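Local coordinates for protein carbohydrate kinase, FGGY (Rhodospirillum rubrum, PDB 3IFR) that probably phosphorylates D-xylulose, acting as a xylulokinase of the FGGY carbohydrate kinase family, at residues I255-P258 with G259-L262; G365-L368 with S369-R372; T411-R414 with V415-G418; K474-V477 with Y478-Y482. All blocks are in the same frame, centred on the assembly; numbering follows the deposited sequence.

How the contacts relate
The four contacts follow one another along the chain without overlapping, and each is a local one. Contact 1 lies at the start of strand 260-265, contact 2 in the loop before helix 372-397, contact 3 where helix 414-424 begins after strand 403-407, and contact 4 on the closing helix 475-496. Strands 260-265 and 403-407 are parallel neighbours in one mixed sheet. Side chains of contact 4 rest on both helices that contacts 2 and 3 lead into. Contact 1 is the innermost and contact 2 the farthest out, their centres about 39 Å apart; contacts 3 and 4 lie between, centres about 18 Å apart, where helices 414-424 and 475-496 pack.

Contact 1: residues I255-P258 with G259-L262; sequences ITRP and GDVL
The chain reverses through a type II beta turn from Arg-257 to Asp-260, closed by the bond from Asp-260 N to Arg-257 O (2.9 Å), and residues 255-258 and 259-262 run back past each other 159° apart. Gly-259 takes the turn's third position with a positive phi, where a CB would be jammed against the preceding carbonyl oxygen. The Asp-260 carboxylate folds back over the turn: CG lies anti to the carbonyl carbon (chi1 -72°), which brings OD2 within bonding distance of two backbone N-H groups. Arg-257 N comes down on OD2 from well above the carboxylate plane (2.7 Å), while Thr-256 N reaches the anti lone pair of the same oxygen, Asp-260 OD2 (3.0 Å). This turn feeds strand 260-265, which is flanked in its mixed six-stranded sheet by strands 269-273 and 403-407. From the latter, Arg-403 adds a salt bridge to OD2, so this buried oxygen has a charged partner besides its two amides. An alanine in place of Asp-260 would probably leave the N-H groups of Thr-256 and Arg-257 without their shared acceptor and Arg-403 without its countercharge. On the apolar side, Ile-255 slides past Asp-260 with CG1 against its CB (3.8 Å). It then crosses Leu-262 at about a right angle, Ile-255 CD1 pressing on Leu-262 CB at 3.3 Å, closer than usual for two carbons.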
ATOM      1  N   ILE A 255       3.589   0.743  12.982  1.00 24.39           N
ATOM      2  CA  ILE A 255       3.103  -0.623  13.060  1.00 21.53           C
ATOM      3  C   ILE A 255       4.321  -1.557  13.063  1.00 22.68           C
ATOM      4  O   ILE A 255       4.895  -1.910  11.985  1.00 23.43           O
ATOM      5  CB  ILE A 255       2.098  -0.951  11.918  1.00 21.11           C
ATOM      6  CG1 ILE A 255       0.686  -0.486  12.311  1.00 24.65           C
ATOM      7  CG2 ILE A 255       2.027  -2.437  11.670  1.00 20.28           C
ATOM      8  CD1 ILE A 255       0.453   0.973  12.151  1.00 22.19           C
ATOM      9  N   THR A 256       4.724  -1.941  14.270  1.00 18.27           N
ATOM     10  CA  THR A 256       5.938  -2.715  14.503  1.00 20.93           C
ATOM     11  C   THR A 256       5.767  -3.964  15.361  1.00 20.78           C
ATOM     12  O   THR A 256       6.658  -4.807  15.407  1.00 21.76           O
ATOM     13  CB  THR A 256       7.067  -1.857  15.174  1.00 22.20           C
ATOM     14  OG1 THR A 256       6.732  -1.619  16.530  1.00 24.80           O
ATOM     15  CG2 THR A 256       7.231  -0.531  14.495  1.00 22.11           C
ATOM     16  N   ARG A 257       4.661  -4.082  16.086  1.00 23.35           N
ATOM     17  CA  ARG A 257       4.468  -5.248  16.962  1.00 22.38           C
ATOM     18  C   ARG A 257       3.264  -6.066  16.529  1.00 22.02           C
ATOM     19  O   ARG A 257       2.243  -5.510  16.104  1.00 22.25           O
ATOM     20  CB  ARG A 257       4.243  -4.804  18.402  1.00 24.44           C
ATOM     21  CG  ARG A 257       5.055  -3.581  18.890  1.00 28.95           C
ATOM     22  CD  ARG A 257       4.471  -3.051  20.247  1.00 30.01           C
ATOM     23  NE  ARG A 257       5.233  -1.978  20.904  1.00 38.52           N
ATOM     24  CZ  ARG A 257       4.743  -1.200  21.882  1.00 41.61           C
ATOM     25  NH1 ARG A 257       3.484  -1.372  22.310  1.00 33.06           N
ATOM     26  NH2 ARG A 257       5.508  -0.249  22.440  1.00 40.84           N
ATOM     27  N   PRO A 258       3.354  -7.390  16.664  1.00 20.12           N
ATOM     28  CA  PRO A 258       2.186  -8.223  16.349  1.00 21.67           C
ATOM     29  C   PRO A 258       0.925  -7.598  16.944  1.00 20.56           C
ATOM     30  O   PRO A 258       0.899  -7.258  18.125  1.00 22.99           O
ATOM     31  CB  PRO A 258       2.503  -9.543  17.051  1.00 21.50           C
ATOM     32  CG  PRO A 258       3.998  -9.545  17.155  1.00 21.08           C
ATOM     33  CD  PRO A 258       4.442  -8.145  17.290  1.00 20.47           C
ATOM     34  N   GLY A 259      -0.105  -7.394  16.137  1.00 22.01           N
ATOM     35  CA  GLY A 259      -1.364  -6.909  16.678  1.00 21.93           C
ATOM     36  C   GLY A 259      -1.603  -5.441  16.397  1.00 20.51           C
ATOM     37  O   GLY A 259      -2.710  -4.973  16.570  1.00 19.54           O
ATOM     38  N   ASP A 260      -0.560  -4.732  15.975  1.00 19.71           N
ATOM     39  CA  ASP A 260      -0.649  -3.346  15.549  1.00 20.49           C
ATOM     40  C   ASP A 260      -1.412  -3.254  14.246  1.00 19.68           C
ATOM     41  O   ASP A 260      -1.143  -4.015  13.338  1.00 21.55           O
ATOM     42  CB  ASP A 260       0.749  -2.769  15.292  1.00 21.55           C
ATOM     43  CG  ASP A 260       1.525  -2.544  16.565  1.00 20.86           C
ATOM     44  OD1 ASP A 260       0.894  -2.683  17.625  1.00 21.99           O
ATOM     45  OD2 ASP A 260       2.741  -2.208  16.510  1.00 20.31           O
ATOM     46  N   VAL A 261      -2.317  -2.285  14.137  1.00 19.27           N
ATOM     47  CA  VAL A 261      -3.119  -2.116  12.940  1.00 19.52           C
ATOM     48  C   VAL A 261      -3.123  -0.665  12.484  1.00 19.94           C
ATOM     49  O   VAL A 261      -3.381   0.239  13.272  1.00 22.75           O
ATOM     50  CB  VAL A 261      -4.589  -2.541  13.185  1.00 19.16           C
ATOM     51  CG1 VAL A 261      -5.394  -2.417  11.930  1.00 18.58           C
ATOM     52  CG2 VAL A 261      -4.668  -3.961  13.760  1.00 17.62           C
ATOM     53  N   LEU A 262      -2.851  -0.441  11.208  1.00 19.69           N
ATOM     54  CA  LEU A 262      -2.969   0.878  10.627  1.00 19.83           C
ATOM     55  C   LEU A 262      -4.250   0.954   9.814  1.00 22.26           C
ATOM     56  O   LEU A 262      -4.610   0.035   9.056  1.00 23.06           O
ATOM     57  CB  LEU A 262      -1.743   1.211   9.751  1.00 20.47           C
ATOM     58  CG  LEU A 262      -1.916   2.561   9.043  1.00 23.00           C
ATOM     59  CD1 LEU A 262      -1.845   3.682  10.088  1.00 22.48           C
ATOM     60  CD2 LEU A 262      -0.910   2.796   7.960  1.00 20.93           C
TER

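Contact 2: residues G365-L368 with S369-R372; sequences GLSL and SHTR
A type I beta turn from Ser-367 to His-370, in the loop that leads into helix 372-397, is folded round the imidazole of its own last residue. The turn is closed by His-370 N, which donates to Ser-367 O (2.9 Å) from above the carbonyl plane. The imidazole of His-370 then swings back along the chain: CG stands anti to the carbonyl carbon (chi1 -57°), and the ring is turned so that ND1 faces the backbone of Ser-367. Ser-367 N meets His-370 ND1 at the ring edge, in plane, at 2.9 Å, in a bond that is noticeably bent (138°). His-370 ND1 is also within bonding distance of Ser-367 O (3.1 Å), and it comes from the same face of that carbonyl as His-370 N. These two uses of ND1 are alternatives, since it can accept from Ser-367 N only without a proton and donate to Ser-367 O only with one. Within the same turn Ser-367 makes an ST turn, its OG accepting from Ser-369 N at 2.9 Å. Next to it, His-370 CE1 approaches Gly-365 O obliquely, at 3.3 Å. The far nitrogen, NE2, is hydrogen-bonded to Asp-339 O, and Leu-341 touches the His-370 side chain as well as Leu-366. Helix 372-397 starts directly afterwards, with Thr-371 as N-cap and its OG1 hydrogen-bonded to His-374 ND1; the ring of His-374 in turn packs T-shaped with that of His-370.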
ATOM      1  N   GLY A 365     -33.362   2.606   3.782  1.00 25.84           N
ATOM      2  CA  GLY A 365     -33.957   3.089   5.019  1.00 27.07           C
ATOM      3  C   GLY A 365     -34.229   4.582   4.957  1.00 29.72           C
ATOM      4  O   GLY A 365     -34.430   5.213   5.994  1.00 29.83           O
ATOM      5  N   LEU A 366     -34.212   5.143   3.742  1.00 26.85           N
ATOM      6  CA  LEU A 366     -34.456   6.566   3.539  1.00 27.67           C
ATOM      7  C   LEU A 366     -35.906   6.962   3.772  1.00 31.20           C
ATOM      8  O   LEU A 366     -36.828   6.215   3.417  1.00 31.18           O
ATOM      9  CB  LEU A 366     -34.065   7.000   2.125  1.00 24.89           C
ATOM     10  CG  LEU A 366     -32.572   6.979   1.836  1.00 27.43           C
ATOM     11  CD1 LEU A 366     -32.395   6.921   0.339  1.00 27.13           C
ATOM     12  CD2 LEU A 366     -31.888   8.190   2.426  1.00 23.60           C
ATOM     13  N   SER A 367     -36.096   8.166   4.317  1.00 28.05           N
ATOM     14  CA  SER A 367     -37.416   8.716   4.532  1.00 28.97           C
ATOM     15  C   SER A 367     -37.300  10.204   4.318  1.00 30.21           C
ATOM     16  O   SER A 367     -36.192  10.757   4.379  1.00 30.99           O
ATOM     17  CB  SER A 367     -37.815   8.505   5.981  1.00 32.68           C
ATOM     18  OG  SER A 367     -37.349   9.607   6.737  1.00 30.06           O
ATOM     19  N   LEU A 368     -38.433  10.869   4.128  1.00 31.72           N
ATOM     20  CA  LEU A 368     -38.438  12.313   3.853  1.00 29.80           C
ATOM     21  C   LEU A 368     -37.918  13.133   5.026  1.00 32.82           C
ATOM     22  O   LEU A 368     -37.703  14.336   4.900  1.00 31.18           O
ATOM     23  CB  LEU A 368     -39.826  12.783   3.479  1.00 30.22           C
ATOM     24  CG  LEU A 368     -40.431  12.089   2.258  1.00 34.09           C
ATOM     25  CD1 LEU A 368     -41.941  12.333   2.230  1.00 36.96           C
ATOM     26  CD2 LEU A 368     -39.762  12.548   0.975  1.00 29.74           C
ATOM     27  N   SER A 369     -37.699  12.463   6.161  1.00 33.10           N
ATOM     28  CA  SER A 369     -37.064  13.090   7.319  1.00 33.85           C
ATOM     29  C   SER A 369     -35.543  13.216   7.201  1.00 32.01           C
ATOM     30  O   SER A 369     -34.961  14.124   7.776  1.00 32.77           O
ATOM     31  CB  SER A 369     -37.419  12.344   8.627  1.00 35.39           C
ATOM     32  OG  SER A 369     -38.819  12.363   8.870  1.00 38.93           O
ATOM     33  N   HIS A 370     -34.877  12.319   6.487  1.00 28.82           N
ATOM     34  CA  HIS A 370     -33.430  12.455   6.421  1.00 29.27           C
ATOM     35  C   HIS A 370     -32.956  13.718   5.715  1.00 28.80           C
ATOM     36  O   HIS A 370     -33.621  14.235   4.824  1.00 28.27           O
ATOM     37  CB  HIS A 370     -32.819  11.200   5.850  1.00 30.60           C
ATOM     38  CG  HIS A 370     -33.198   9.990   6.636  1.00 29.10           C
ATOM     39  ND1 HIS A 370     -34.303   9.232   6.322  1.00 33.26           N
ATOM     40  CD2 HIS A 370     -32.680   9.471   7.760  1.00 27.82           C
ATOM     41  CE1 HIS A 370     -34.420   8.257   7.212  1.00 32.77           C
ATOM     42  NE2 HIS A 370     -33.450   8.378   8.093  1.00 29.81           N
ATOM     43  N   THR A 371     -31.811  14.216   6.169  1.00 31.08           N
ATOM     44  CA  THR A 371     -31.227  15.501   5.771  1.00 28.49           C
ATOM     45  C   THR A 371     -29.868  15.202   5.207  1.00 30.24           C
ATOM     46  O   THR A 371     -29.397  14.046   5.289  1.00 28.99           O
ATOM     47  CB  THR A 371     -30.967  16.349   7.010  1.00 31.86           C
ATOM     48  OG1 THR A 371     -30.124  15.607   7.906  1.00 32.30           O
ATOM     49  CG2 THR A 371     -32.273  16.646   7.739  1.00 28.89           C
ATOM     50  N   ARG A 372     -29.196  16.212   4.655  1.00 29.64           N
ATOM     51  CA  ARG A 372     -27.878  15.933   4.102  1.00 32.00           C
ATOM     52  C   ARG A 372     -26.894  15.377   5.169  1.00 28.30           C
ATOM     53  O   ARG A 372     -26.023  14.560   4.869  1.00 29.74           O
ATOM     54  CB  ARG A 372     -27.313  17.124   3.328  1.00 33.62           C
ATOM     55  CG  ARG A 372     -27.003  18.315   4.176  1.00 35.94           C
ATOM     56  CD  ARG A 372     -26.699  19.535   3.296  1.00 37.59           C
ATOM     57  NE  ARG A 372     -27.925  20.027   2.696  1.00 36.94           N
ATOM     58  CZ  ARG A 372     -28.266  19.844   1.428  1.00 39.40           C
ATOM     59  NH1 ARG A 372     -27.449  19.194   0.582  1.00 34.87           N
ATOM     60  NH2 ARG A 372     -29.434  20.323   1.007  1.00 37.93           N
TER

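Contact 3: residues T411-R414 with V415-G418; sequences TRSR and VWMG
Ser-413 is the N-cap of helix 414-424, and its OG accepts from Trp-416 N at 2.7 Å in the classic capping bond. Ser-413 OG lies anti to its own backbone N (chi1 155°), which carries it over the first turn, close enough to touch Trp-416 CB (3.0 Å). Replacing Ser-413 by an alanine would probably leave Trp-416 N without its capping acceptor and the helix start less firmly fixed. Inward, the packing is close. Met-417, a selenomethionine in this crystal, donates its N to Ser-413 O almost straight (168°), and its doubly bent side chain lays CG against that oxygen (3.3 Å) before SE meets Thr-411 CG2 (4.0 Å). Leu-430 and Ala-406 of the sheet below touch both residues. Trp-416 also turns inward, its NE1 bonded to Leu-380 O and its ring T-shaped against Phe-265. The exposed flank at Arg-414 is looser. There the backbone bond from Gly-418 N to Arg-414 O continues the helix, while NE makes a long, weak ion pair with Glu-466 and the side chain touches Ile-468. A bend at chi2 (52°) folds the Arg-414 chain back, so that NH1 ends obliquely beside Gly-418 CA at 3.5 Å.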
ATOM      1  N   THR A 411      -8.242  11.458   8.748  1.00 28.33           N
ATOM      2  CA  THR A 411      -7.939  11.809  10.133  1.00 28.36           C
ATOM      3  C   THR A 411      -8.166  13.288  10.420  1.00 27.75           C
ATOM      4  O   THR A 411      -8.268  13.690  11.555  1.00 28.53           O
ATOM      5  CB  THR A 411      -6.516  11.459  10.539  1.00 28.09           C
ATOM      6  OG1 THR A 411      -5.587  12.169   9.707  1.00 28.80           O
ATOM      7  CG2 THR A 411      -6.297   9.962  10.445  1.00 25.82           C
ATOM      8  N   ARG A 412      -8.251  14.110   9.394  1.00 32.61           N
ATOM      9  CA  ARG A 412      -8.583  15.510   9.615  1.00 34.97           C
ATOM     10  C   ARG A 412     -10.048  15.711  10.026  1.00 34.82           C
ATOM     11  O   ARG A 412     -10.426  16.819  10.428  1.00 38.57           O
ATOM     12  CB  ARG A 412      -8.284  16.337   8.369  1.00 39.18           C
ATOM     13  CG  ARG A 412      -6.814  16.650   8.122  1.00 42.26           C
ATOM     14  CD  ARG A 412      -6.629  17.399   6.773  1.00 48.27           C
ATOM     15  NE  ARG A 412      -6.303  16.521   5.641  1.00 51.33           N
ATOM     16  CZ  ARG A 412      -5.056  16.198   5.271  1.00 55.17           C
ATOM     17  NH1 ARG A 412      -4.014  16.679   5.949  1.00 56.85           N
ATOM     18  NH2 ARG A 412      -4.837  15.389   4.227  1.00 49.34           N
ATOM     19  N   SER A 413     -10.874  14.665   9.932  1.00 30.81           N
ATOM     20  CA  SER A 413     -12.258  14.764  10.407  1.00 28.25           C
ATOM     21  C   SER A 413     -12.465  14.164  11.800  1.00 29.11           C
ATOM     22  O   SER A 413     -12.408  12.937  11.988  1.00 27.73           O
ATOM     23  CB  SER A 413     -13.236  14.135   9.418  1.00 28.64           C
ATOM     24  OG  SER A 413     -14.417  13.716  10.098  1.00 25.76           O
ATOM     25  N   ARG A 414     -12.712  15.033  12.782  1.00 30.29           N
ATOM     26  CA  ARG A 414     -12.855  14.593  14.171  1.00 25.79           C
ATOM     27  C   ARG A 414     -14.155  13.812  14.303  1.00 25.49           C
ATOM     28  O   ARG A 414     -14.289  12.888  15.124  1.00 21.66           O
ATOM     29  CB  ARG A 414     -12.828  15.795  15.132  1.00 26.33           C
ATOM     30  CG  ARG A 414     -12.942  15.425  16.611  1.00 26.83           C
ATOM     31  CD  ARG A 414     -11.892  14.359  16.996  1.00 27.00           C
ATOM     32  NE  ARG A 414     -11.992  13.853  18.381  1.00 24.72           N
ATOM     33  CZ  ARG A 414     -12.923  12.996  18.802  1.00 25.75           C
ATOM     34  NH1 ARG A 414     -13.871  12.570  17.967  1.00 25.79           N
ATOM     35  NH2 ARG A 414     -12.934  12.586  20.062  1.00 25.28           N
ATOM     36  N   VAL A 415     -15.124  14.179  13.484  1.00 23.49           N
ATOM     37  CA  VAL A 415     -16.365  13.442  13.512  1.00 23.54           C
ATOM     38  C   VAL A 415     -16.172  12.025  12.974  1.00 23.75           C
ATOM     39  O   VAL A 415     -16.694  11.070  13.543  1.00 23.09           O
ATOM     40  CB  VAL A 415     -17.438  14.180  12.731  1.00 25.74           C
ATOM     41  CG1 VAL A 415     -18.752  13.447  12.819  1.00 23.43           C
ATOM     42  CG2 VAL A 415     -17.562  15.606  13.308  1.00 27.76           C
ATOM     43  N   TRP A 416     -15.427  11.889  11.876  1.00 24.30           N
ATOM     44  CA  TRP A 416     -15.268  10.587  11.246  1.00 21.75           C
ATOM     45  C   TRP A 416     -14.521   9.684  12.215  1.00 21.93           C
ATOM     46  O   TRP A 416     -14.927   8.556  12.440  1.00 19.40           O
ATOM     47  CB  TRP A 416     -14.521  10.675   9.911  1.00 19.28           C
ATOM     48  CG  TRP A 416     -14.817   9.527   8.978  1.00 24.56           C
ATOM     49  CD1 TRP A 416     -15.767   8.532   9.142  1.00 21.13           C
ATOM     50  CD2 TRP A 416     -14.194   9.269   7.707  1.00 24.69           C
ATOM     51  NE1 TRP A 416     -15.728   7.674   8.075  1.00 21.08           N
ATOM     52  CE2 TRP A 416     -14.788   8.114   7.177  1.00 22.33           C
ATOM     53  CE3 TRP A 416     -13.187   9.917   6.970  1.00 24.38           C
ATOM     54  CZ2 TRP A 416     -14.410   7.590   5.939  1.00 24.29           C
ATOM     55  CZ3 TRP A 416     -12.827   9.407   5.746  1.00 25.03           C
ATOM     56  CH2 TRP A 416     -13.429   8.248   5.245  1.00 25.74           C
HETATM   57  N   MSE A 417     -13.440  10.207  12.794  1.00 22.36           N
HETATM   58  CA  MSE A 417     -12.604   9.426  13.691  1.00 23.07           C
HETATM   59  C   MSE A 417     -13.348   9.033  14.987  1.00 22.34           C
HETATM   60  O   MSE A 417     -13.197   7.921  15.477  1.00 22.28           O
HETATM   61  CB  MSE A 417     -11.308  10.169  13.981  1.00 22.33           C
HETATM   62  CG  MSE A 417     -10.470  10.422  12.757  1.00 27.19           C
HETATM   63 SE   MSE A 417      -9.930   8.765  11.770  1.00 45.00          SE
HETATM   64  CE  MSE A 417     -11.484   8.613  10.548  1.00 25.41           C
ATOM     65  N   GLY A 418     -14.159   9.937  15.529  1.00 21.62           N
ATOM     66  CA  GLY A 418     -15.028   9.598  16.643  1.00 19.59           C
ATOM     67  C   GLY A 418     -15.894   8.438  16.209  1.00 21.33           C
ATOM     68  O   GLY A 418     -16.031   7.431  16.916  1.00 20.97           O
TER

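Contact 4: residues K474-V477 with Y478-Y482; sequences KAEV and YDRLY
Arg-480 folds back over the helix turn that holds Glu-476, four residues earlier. Its CB sits near Val-477 O (3.7 Å), with CG anti to the carbonyl carbon and running along Glu-476 O (3.6 Å). CD passes the same oxygen more loosely, and NE comes to 3.5 Å of Glu-476 O. A bend at chi3 (-104°) lays the guanidinium flat across the turn: Glu-476 O lies over one face, 3.4 Å above the plane and toward its rim, and Val-477 CA is over that face too. At the tip, NH1 meets Glu-476 OE2 in the plane of the guanidinium, a salt bridge that is long and weak at 3.5 Å, with the two planes 50° apart. This is an i to i+4 pair on the exposed side of helix 475-496, the last helix of the chain, whose other side rests on helices 372-397 and 414-424. On that side Tyr-478 and Lys-474 lie side by side, CE2 of the ring 4.1 Å from Lys-474 CG. The ring carries OH to Glu-381 and Arg-377, both on helix 372-397. Nearby, Asp-479 OD1 forms a salt bridge with Arg-388 of the same helix, while the backbone bond from Asp-479 N to Ala-475 O measures 2.9 Å.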
ATOM      1  N   LYS A 474     -22.057   3.668  22.862  1.00 30.59           N
ATOM      2  CA  LYS A 474     -22.281   3.579  21.443  1.00 25.53           C
ATOM      3  C   LYS A 474     -22.044   2.197  20.897  1.00 26.27           C
ATOM      4  O   LYS A 474     -22.337   1.939  19.783  1.00 26.78           O
ATOM      5  CB  LYS A 474     -21.308   4.497  20.756  1.00 27.33           C
ATOM      6  CG  LYS A 474     -21.852   5.678  20.117  1.00 28.67           C
ATOM      7  CD  LYS A 474     -22.753   6.432  20.964  1.00 28.13           C
ATOM      8  CE  LYS A 474     -22.836   7.800  20.452  1.00 32.51           C
ATOM      9  NZ  LYS A 474     -24.024   8.436  20.897  1.00 40.37           N
ATOM     10  N   ALA A 475     -21.501   1.297  21.678  1.00 25.51           N
ATOM     11  CA  ALA A 475     -21.206  -0.016  21.168  1.00 24.28           C
ATOM     12  C   ALA A 475     -22.453  -0.762  20.727  1.00 26.78           C
ATOM     13  O   ALA A 475     -22.406  -1.520  19.816  1.00 26.86           O
ATOM     14  CB  ALA A 475     -20.481  -0.786  22.139  1.00 19.11           C
ATOM     15  N   GLU A 476     -23.559  -0.509  21.383  1.00 20.00           N
ATOM     16  CA  GLU A 476     -24.783  -1.230  21.138  1.00 20.00           C
ATOM     17  C   GLU A 476     -25.520  -0.786  19.870  1.00 20.00           C
ATOM     18  O   GLU A 476     -26.008  -1.577  19.179  1.00 30.85           O
ATOM     19  CB  GLU A 476     -25.657  -1.130  22.367  1.00 20.00           C
ATOM     20  CG  GLU A 476     -26.779  -2.072  22.430  1.00 20.00           C
ATOM     21  CD  GLU A 476     -27.668  -1.820  23.627  1.00 20.00           C
ATOM     22  OE1 GLU A 476     -27.573  -2.614  24.578  1.00 20.00           O
ATOM     23  OE2 GLU A 476     -28.433  -0.828  23.626  1.00 20.00           O
ATOM     24  N   VAL A 477     -25.566   0.482  19.576  1.00 26.88           N
ATOM     25  CA  VAL A 477     -26.027   0.943  18.295  1.00 26.69           C
ATOM     26  C   VAL A 477     -25.093   0.576  17.138  1.00 27.19           C
ATOM     27  O   VAL A 477     -25.529   0.093  16.158  1.00 27.51           O
ATOM     28  CB  VAL A 477     -26.324   2.420  18.320  1.00 26.73           C
ATOM     29  CG1 VAL A 477     -25.228   3.160  18.879  1.00 29.12           C
ATOM     30  CG2 VAL A 477     -26.553   2.889  17.003  1.00 30.86           C
ATOM     31  N   TYR A 478     -23.805   0.769  17.259  1.00 24.16           N
ATOM     32  CA  TYR A 478     -22.950   0.410  16.131  1.00 26.37           C
ATOM     33  C   TYR A 478     -22.870  -1.111  15.886  1.00 26.66           C
ATOM     34  O   TYR A 478     -22.726  -1.541  14.737  1.00 24.98           O
ATOM     35  CB  TYR A 478     -21.577   1.076  16.188  1.00 22.08           C
ATOM     36  CG  TYR A 478     -21.637   2.524  15.779  1.00 23.77           C
ATOM     37  CD1 TYR A 478     -22.222   2.886  14.583  1.00 24.09           C
ATOM     38  CD2 TYR A 478     -21.112   3.530  16.583  1.00 22.44           C
ATOM     39  CE1 TYR A 478     -22.311   4.216  14.191  1.00 24.21           C
ATOM     40  CE2 TYR A 478     -21.183   4.846  16.195  1.00 22.33           C
ATOM     41  CZ  TYR A 478     -21.791   5.185  15.002  1.00 22.99           C
ATOM     42  OH  TYR A 478     -21.854   6.500  14.585  1.00 26.45           O
ATOM     43  N   ASP A 479     -22.999  -1.903  16.956  1.00 23.81           N
ATOM     44  CA  ASP A 479     -23.117  -3.338  16.822  1.00 27.07           C
ATOM     45  C   ASP A 479     -24.320  -3.736  15.962  1.00 30.57           C
ATOM     46  O   ASP A 479     -24.186  -4.589  15.052  1.00 29.74           O
ATOM     47  CB  ASP A 479     -23.224  -4.012  18.185  1.00 30.04           C
ATOM     48  CG  ASP A 479     -21.861  -4.298  18.806  1.00 33.53           C
ATOM     49  OD1 ASP A 479     -20.869  -4.403  18.055  1.00 39.67           O
ATOM     50  OD2 ASP A 479     -21.779  -4.425  20.041  1.00 32.89           O
ATOM     51  N   ARG A 480     -25.482  -3.154  16.270  1.00 27.03           N
ATOM     52  CA  ARG A 480     -26.694  -3.385  15.499  1.00 30.18           C
ATOM     53  C   ARG A 480     -26.538  -2.835  14.089  1.00 30.52           C
ATOM     54  O   ARG A 480     -26.996  -3.454  13.124  1.00 30.82           O
ATOM     55  CB  ARG A 480     -27.906  -2.731  16.146  1.00 33.54           C
ATOM     56  CG  ARG A 480     -28.443  -3.458  17.390  1.00 44.40           C
ATOM     57  CD  ARG A 480     -29.748  -2.818  17.961  1.00 49.12           C
ATOM     58  NE  ARG A 480     -29.519  -2.019  19.176  1.00 50.08           N
ATOM     59  CZ  ARG A 480     -29.721  -0.703  19.255  1.00 50.66           C
ATOM     60  NH1 ARG A 480     -29.470  -0.054  20.391  1.00 44.49           N
ATOM     61  NH2 ARG A 480     -30.168  -0.031  18.195  1.00 47.89           N
ATOM     62  N   LEU A 481     -25.892  -1.679  13.946  1.00 29.65           N
ATOM     63  CA  LEU A 481     -25.664  -1.154  12.578  1.00 27.54           C
ATOM     64  C   LEU A 481     -24.826  -2.144  11.821  1.00 27.02           C
ATOM     65  O   LEU A 481     -25.161  -2.495  10.680  1.00 27.22           O
ATOM     66  CB  LEU A 481     -25.012   0.220  12.539  1.00 24.02           C
ATOM     67  CG  LEU A 481     -25.107   0.907  11.175  1.00 23.03           C
ATOM     68  CD1 LEU A 481     -26.536   1.008  10.751  1.00 21.94           C
ATOM     69  CD2 LEU A 481     -24.469   2.295  11.229  1.00 24.79           C
ATOM     70  N   TYR A 482     -23.774  -2.634  12.478  1.00 26.57           N
ATOM     71  CA  TYR A 482     -22.886  -3.641  11.881  1.00 26.67           C
ATOM     72  C   TYR A 482     -23.673  -4.865  11.440  1.00 27.67           C
ATOM     73  O   TYR A 482     -23.494  -5.373  10.325  1.00 27.83           O
ATOM     74  CB  TYR A 482     -21.803  -4.072  12.850  1.00 22.64           C
ATOM     75  CG  TYR A 482     -20.829  -4.987  12.196  1.00 24.46           C
ATOM     76  CD1 TYR A 482     -19.887  -4.483  11.312  1.00 25.56           C
ATOM     77  CD2 TYR A 482     -20.857  -6.360  12.417  1.00 23.77           C
ATOM     78  CE1 TYR A 482     -18.976  -5.314  10.671  1.00 24.89           C
ATOM     79  CE2 TYR A 482     -19.946  -7.207  11.788  1.00 23.52           C
ATOM     80  CZ  TYR A 482     -18.999  -6.678  10.918  1.00 26.14           C
ATOM     81  OH  TYR A 482     -18.066  -7.479  10.259  1.00 24.85           O
TER